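Local atomic coordinates of integral membrane indolylacetylinositol arabinosyltransferase EmbC (PDB entry 7BVE), a protein that probably transfers arabinose units to growing arabinan chains of the mycobacterial cell wall, acting as an integral membrane glycosyltransferase that binds the drug ethambutol. Residues I283-M296 and Y314-A326. Numbering follows the deposited sequence.
Sequences ILTMARVSEHAGYM and YDLLALWAHVSTA. With 95E (Ethambutol), chain G.
Y314, at the start of helix 314-320, lays its ring against three apolar side chains of 283-296, whose helix crosses its own almost at right angles. CG2 of I283 lies 3.8 Å from Y314 CE1, while M286 and M296 bring their methyl groups to the side of the ring that carries CD2. The bends of M296 at chi2 and chi3 fold its chain back, so that SD and CE both rest against Y314 CB. Unbranched, flexible methionines suit this place because they can shape themselves to a rigid ring. I283 CG2 also meets CD1 of L317, and with CG1 anti to its carbonyl carbon (chi1 -62°) the branch ending in CD1 runs to ethambutol, 3.5 Å from the ligand atom C5. Y314 OH stands 3.9 Å from C4 of the same ligand, and both residues belong to its pocket.

Where the helices come closest, their axes 8.5 Å apart, small residues face each other. A287 and A318 have CA atoms only 5.0 Å apart, and A318 CB sits 3.4 Å from A287 O; methyl side chains let the backbones approach this far.

At the exposed side, E291 and H322 form the polar contact. H322 NE2 donates to E291 OE1 (3.1 Å, 162°), in the plane of the imidazole and on the syn side of the carboxylate, whose own plane is turned 75° from the ring. The extended glutamate reaches H322 by running alongside A318. Apart from this pair, R288 comes close to T325 without bonding to it: R288 NH1 bonds Q974 O, and T325 OG1 bonds P972 O.

The pair belongs to the part of the chain related to GT-C glycosyltransferases: D315 forms a salt bridge with R475, L284 packs on M330 of helix 327-330, and W320 stacks on W329 of that helix and touches helix 332-349.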
loop_
_atom_site.group_PDB
_atom_site.type_symbol
_atom_site.label_atom_id
_atom_site.label_comp_id
_atom_site.label_asym_id
_atom_site.label_seq_id
_atom_site.Cartn_x
_atom_site.Cartn_y
_atom_site.Cartn_z
ATOM N N ILE A 283 -9.812 5.927 -25.392
ATOM C CA ILE A 283 -10.167 7.186 -26.033
ATOM C C ILE A 283 -10.392 7.007 -27.529
ATOM O O ILE A 283 -11.273 7.652 -28.107
ATOM C CB ILE A 283 -9.073 8.219 -25.719
ATOM C CG1 ILE A 283 -9.018 8.457 -24.217
ATOM C CG2 ILE A 283 -9.315 9.536 -26.410
ATOM C CD1 ILE A 283 -7.840 9.240 -23.785
ATOM N N LEU A 284 -9.651 6.106 -28.173
ATOM C CA LEU A 284 -9.850 5.893 -29.601
ATOM C C LEU A 284 -11.187 5.220 -29.885
ATOM O O LEU A 284 -11.875 5.579 -30.846
ATOM C CB LEU A 284 -8.696 5.074 -30.171
ATOM C CG LEU A 284 -8.687 4.867 -31.682
ATOM C CD1 LEU A 284 -8.540 6.183 -32.405
ATOM C CD2 LEU A 284 -7.581 3.921 -32.072
ATOM N N THR A 285 -11.612 4.296 -29.022
ATOM C CA THR A 285 -12.893 3.631 -29.223
ATOM C C THR A 285 -14.059 4.567 -28.926
ATOM O O THR A 285 -15.062 4.569 -29.659
ATOM C CB THR A 285 -12.952 2.388 -28.347
ATOM O OG1 THR A 285 -11.802 1.580 -28.610
ATOM C CG2 THR A 285 -14.168 1.582 -28.667
ATOM N N MET A 286 -13.932 5.379 -27.867
ATOM C CA MET A 286 -14.918 6.420 -27.577
ATOM C C MET A 286 -15.083 7.389 -28.743
ATOM O O MET A 286 -16.209 7.667 -29.187
ATOM C CB MET A 286 -14.497 7.191 -26.333
ATOM C CG MET A 286 -14.640 6.474 -25.030
ATOM S SD MET A 286 -13.906 7.500 -23.755
ATOM C CE MET A 286 -14.963 8.916 -23.876
ATOM N N ALA A 287 -13.964 7.907 -29.254
ATOM C CA ALA A 287 -14.002 8.861 -30.351
ATOM C C ALA A 287 -14.485 8.227 -31.642
ATOM O O ALA A 287 -15.015 8.927 -32.506
ATOM C CB ALA A 287 -12.620 9.467 -30.557
ATOM N N ARG A 288 -14.327 6.917 -31.798
ATOM C CA ARG A 288 -14.772 6.310 -33.039
ATOM C C ARG A 288 -16.278 6.068 -33.028
ATOM O O ARG A 288 -16.936 6.214 -34.061
ATOM C CB ARG A 288 -14.013 5.013 -33.296
ATOM C CG ARG A 288 -14.117 4.590 -34.736
ATOM C CD ARG A 288 -13.534 3.232 -35.029
ATOM N NE ARG A 288 -12.115 3.115 -34.738
ATOM C CZ ARG A 288 -11.436 1.989 -34.905
ATOM N NH1 ARG A 288 -12.037 0.919 -35.391
ATOM N NH2 ARG A 288 -10.152 1.937 -34.612
ATOM N N VAL A 289 -16.852 5.708 -31.876
ATOM C CA VAL A 289 -18.292 5.430 -31.848
ATOM C C VAL A 289 -19.167 6.665 -31.613
ATOM O O VAL A 289 -20.392 6.603 -31.840
ATOM C CB VAL A 289 -18.626 4.369 -30.787
ATOM C CG1 VAL A 289 -17.831 3.126 -31.040
ATOM C CG2 VAL A 289 -18.369 4.890 -29.409
ATOM N N SER A 290 -18.581 7.786 -31.177
ATOM C CA SER A 290 -19.387 8.947 -30.821
ATOM C C SER A 290 -20.060 9.636 -31.998
ATOM O O SER A 290 -20.961 10.447 -31.778
ATOM C CB SER A 290 -18.529 9.968 -30.114
ATOM O OG SER A 290 -17.606 10.538 -31.012
ATOM N N GLU A 291 -19.637 9.384 -33.230
ATOM C CA GLU A 291 -20.295 10.054 -34.346
ATOM C C GLU A 291 -21.627 9.410 -34.680
ATOM O O GLU A 291 -22.604 10.109 -34.957
ATOM C CB GLU A 291 -19.406 10.048 -35.582
ATOM C CG GLU A 291 -18.242 10.989 -35.525
ATOM C CD GLU A 291 -17.463 10.973 -36.812
ATOM O OE1 GLU A 291 -17.721 10.084 -37.647
ATOM O OE2 GLU A 291 -16.615 11.865 -37.009
ATOM N N HIS A 292 -21.674 8.085 -34.682
ATOM C CA HIS A 292 -22.924 7.385 -34.922
ATOM C C HIS A 292 -23.855 7.494 -33.730
ATOM O O HIS A 292 -25.074 7.538 -33.911
ATOM C CB HIS A 292 -22.637 5.923 -35.247
ATOM C CG HIS A 292 -23.852 5.116 -35.574
ATOM N ND1 HIS A 292 -24.525 5.236 -36.767
ATOM C CD2 HIS A 292 -24.493 4.152 -34.877
ATOM C CE1 HIS A 292 -25.539 4.393 -36.784
ATOM N NE2 HIS A 292 -25.542 3.724 -35.648
ATOM N N ALA A 293 -23.306 7.538 -32.506
ATOM C CA ALA A 293 -24.167 7.639 -31.329
ATOM C C ALA A 293 -24.910 8.962 -31.262
ATOM O O ALA A 293 -26.029 9.016 -30.745
ATOM C CB ALA A 293 -23.352 7.456 -30.058
ATOM N N GLY A 294 -24.321 10.032 -31.778
ATOM C CA GLY A 294 -24.906 11.345 -31.695
ATOM C C GLY A 294 -24.469 12.155 -30.500
ATOM O O GLY A 294 -24.861 13.320 -30.393
ATOM N N TYR A 295 -23.685 11.577 -29.598
ATOM C CA TYR A 295 -23.199 12.271 -28.415
ATOM C C TYR A 295 -21.955 11.540 -27.937
ATOM O O TYR A 295 -21.648 10.441 -28.395
ATOM C CB TYR A 295 -24.279 12.351 -27.329
ATOM C CG TYR A 295 -24.595 11.070 -26.592
ATOM C CD1 TYR A 295 -25.425 10.111 -27.137
ATOM C CD2 TYR A 295 -24.126 10.865 -25.313
ATOM C CE1 TYR A 295 -25.712 8.964 -26.455
ATOM C CE2 TYR A 295 -24.419 9.734 -24.627
ATOM C CZ TYR A 295 -25.204 8.787 -25.195
ATOM O OH TYR A 295 -25.486 7.659 -24.481
ATOM N N MET A 296 -21.231 12.163 -27.018
ATOM C CA MET A 296 -19.943 11.645 -26.564
ATOM C C MET A 296 -20.160 10.842 -25.288
ATOM O O MET A 296 -19.994 11.350 -24.184
ATOM C CB MET A 296 -18.958 12.779 -26.320
ATOM C CG MET A 296 -17.534 12.311 -26.134
ATOM S SD MET A 296 -16.787 11.912 -27.702
ATOM C CE MET A 296 -15.793 10.531 -27.222
ATOM N N TYR A 314 -12.308 15.465 -27.856
ATOM C CA TYR A 314 -12.585 14.141 -28.398
ATOM C C TYR A 314 -13.340 14.231 -29.713
ATOM O O TYR A 314 -13.219 13.346 -30.561
ATOM C CB TYR A 314 -13.401 13.326 -27.406
ATOM C CG TYR A 314 -12.710 12.961 -26.120
ATOM C CD1 TYR A 314 -11.338 12.984 -26.011
ATOM C CD2 TYR A 314 -13.446 12.609 -25.005
ATOM C CE1 TYR A 314 -10.718 12.658 -24.829
ATOM C CE2 TYR A 314 -12.836 12.280 -23.826
ATOM C CZ TYR A 314 -11.474 12.307 -23.743
ATOM O OH TYR A 314 -10.866 11.983 -22.559
ATOM N N ASP A 315 -14.101 15.303 -29.913
ATOM C CA ASP A 315 -14.761 15.516 -31.192
ATOM C C ASP A 315 -13.760 15.921 -32.264
ATOM O O ASP A 315 -13.911 15.556 -33.439
ATOM C CB ASP A 315 -15.845 16.568 -31.028
ATOM C CG ASP A 315 -16.977 16.093 -30.144
ATOM O OD1 ASP A 315 -17.298 14.888 -30.186
ATOM O OD2 ASP A 315 -17.524 16.914 -29.381
ATOM N N LEU A 316 -12.708 16.640 -31.872
ATOM C CA LEU A 316 -11.622 16.927 -32.800
ATOM C C LEU A 316 -10.861 15.664 -33.167
ATOM O O LEU A 316 -10.456 15.498 -34.320
ATOM C CB LEU A 316 -10.676 17.960 -32.205
ATOM C CG LEU A 316 -11.222 19.369 -32.033
ATOM C CD1 LEU A 316 -10.177 20.224 -31.372
ATOM C CD2 LEU A 316 -11.615 19.947 -33.365
ATOM N N LEU A 317 -10.662 14.760 -32.205
ATOM C CA LEU A 317 -10.064 13.463 -32.529
ATOM C C LEU A 317 -10.967 12.631 -33.429
ATOM O O LEU A 317 -10.479 11.894 -34.291
ATOM C CB LEU A 317 -9.738 12.679 -31.266
ATOM C CG LEU A 317 -8.545 13.111 -30.431
ATOM C CD1 LEU A 317 -8.505 12.292 -29.168
ATOM C CD2 LEU A 317 -7.279 12.914 -31.223
ATOM N N ALA A 318 -12.282 12.735 -33.245
ATOM C CA ALA A 318 -13.215 12.016 -34.103
ATOM C C ALA A 318 -13.207 12.549 -35.526
ATOM O O ALA A 318 -13.443 11.790 -36.469
ATOM C CB ALA A 318 -14.623 12.097 -33.523
ATOM N N LEU A 319 -12.954 13.847 -35.702
ATOM C CA LEU A 319 -12.767 14.385 -37.050
ATOM C C LEU A 319 -11.401 14.017 -37.612
ATOM O O LEU A 319 -11.259 13.808 -38.818
ATOM C CB LEU A 319 -12.930 15.902 -37.047
ATOM C CG LEU A 319 -14.313 16.485 -36.797
ATOM C CD1 LEU A 319 -14.204 17.981 -36.676
ATOM C CD2 LEU A 319 -15.227 16.118 -37.932
ATOM N N TRP A 320 -10.388 13.959 -36.750
ATOM C CA TRP A 320 -9.025 13.663 -37.177
ATOM C C TRP A 320 -8.888 12.224 -37.639
ATOM O O TRP A 320 -8.102 11.925 -38.542
ATOM C CB TRP A 320 -8.083 13.959 -36.014
ATOM C CG TRP A 320 -6.630 13.804 -36.258
ATOM C CD1 TRP A 320 -5.837 12.796 -35.824
ATOM C CD2 TRP A 320 -5.779 14.711 -36.956
ATOM N NE1 TRP A 320 -4.545 13.005 -36.218
ATOM C CE2 TRP A 320 -4.484 14.178 -36.917
ATOM C CE3 TRP A 320 -5.989 15.918 -37.621
ATOM C CZ2 TRP A 320 -3.405 14.811 -37.510
ATOM C CZ3 TRP A 320 -4.919 16.539 -38.210
ATOM C CH2 TRP A 320 -3.644 15.986 -38.155
ATOM N N ALA A 321 -9.654 11.325 -37.051
ATOM C CA ALA A 321 -9.625 9.913 -37.404
ATOM C C ALA A 321 -10.324 9.594 -38.694
ATOM O O ALA A 321 -10.519 8.414 -38.932
ATOM C CB ALA A 321 -10.240 9.086 -36.280
ATOM N N HIS A 322 -10.742 10.524 -39.550
ATOM C CA HIS A 322 -11.320 10.150 -40.831
ATOM C C HIS A 322 -10.273 9.888 -41.892
ATOM O O HIS A 322 -10.588 9.261 -42.905
ATOM C CB HIS A 322 -12.269 11.232 -41.340
ATOM C CG HIS A 322 -13.602 11.235 -40.664
ATOM N ND1 HIS A 322 -14.552 12.200 -40.905
ATOM C CD2 HIS A 322 -14.148 10.386 -39.765
ATOM C CE1 HIS A 322 -15.626 11.947 -40.181
ATOM N NE2 HIS A 322 -15.405 10.852 -39.479
ATOM N N VAL A 323 -9.045 10.366 -41.700
ATOM C CA VAL A 323 -7.986 10.098 -42.664
ATOM C C VAL A 323 -7.527 8.651 -42.546
ATOM O O VAL A 323 -7.632 7.871 -43.498
ATOM C CB VAL A 323 -6.823 11.079 -42.468
ATOM C CG1 VAL A 323 -5.730 10.799 -43.469
ATOM C CG2 VAL A 323 -7.323 12.497 -42.589
ATOM N N SER A 324 -7.031 8.273 -41.371
ATOM C CA SER A 324 -6.741 6.886 -41.035
ATOM C C SER A 324 -6.693 6.754 -39.525
ATOM O O SER A 324 -6.367 7.706 -38.821
ATOM C CB SER A 324 -5.419 6.406 -41.640
ATOM O OG SER A 324 -4.321 7.075 -41.061
ATOM N N THR A 325 -7.039 5.567 -39.039
ATOM C CA THR A 325 -6.816 5.199 -37.645
ATOM C C THR A 325 -5.569 4.324 -37.597
ATOM O O THR A 325 -5.635 3.104 -37.535
ATOM C CB THR A 325 -8.029 4.484 -37.061
ATOM O OG1 THR A 325 -8.329 3.332 -37.853
ATOM C CG2 THR A 325 -9.231 5.386 -37.039
ATOM N N ALA A 326 -4.413 4.968 -37.672
ATOM C CA ALA A 326 -3.130 4.330 -37.456
ATOM C C ALA A 326 -2.480 5.003 -36.264
ATOM O O ALA A 326 -2.795 6.146 -35.943
ATOM C CB ALA A 326 -2.232 4.436 -38.683
HETATM C C2 95E G . -12.437 8.174 -18.598
HETATM O O12 95E G . -6.110 3.217 -15.920
HETATM C C11 95E G . -6.808 4.157 -16.108
HETATM C C10 95E G . -8.330 4.016 -16.119
HETATM C C13 95E G . -8.750 2.554 -16.226
HETATM C C14 95E G . -9.425 2.053 -14.954
HETATM N N9 95E G . -8.882 4.741 -17.243
HETATM C C8 95E G . -9.250 6.060 -16.782
HETATM C C7 95E G . -10.554 6.491 -17.436
HETATM N N6 95E G . -10.289 7.060 -18.737
HETATM C C3 95E G . -10.935 8.351 -18.775
HETATM O O1 95E G . -12.934 8.473 -17.568
HETATM C C4 95E G . -10.640 9.001 -20.115
HETATM C C5 95E G . -9.256 8.596 -20.604
#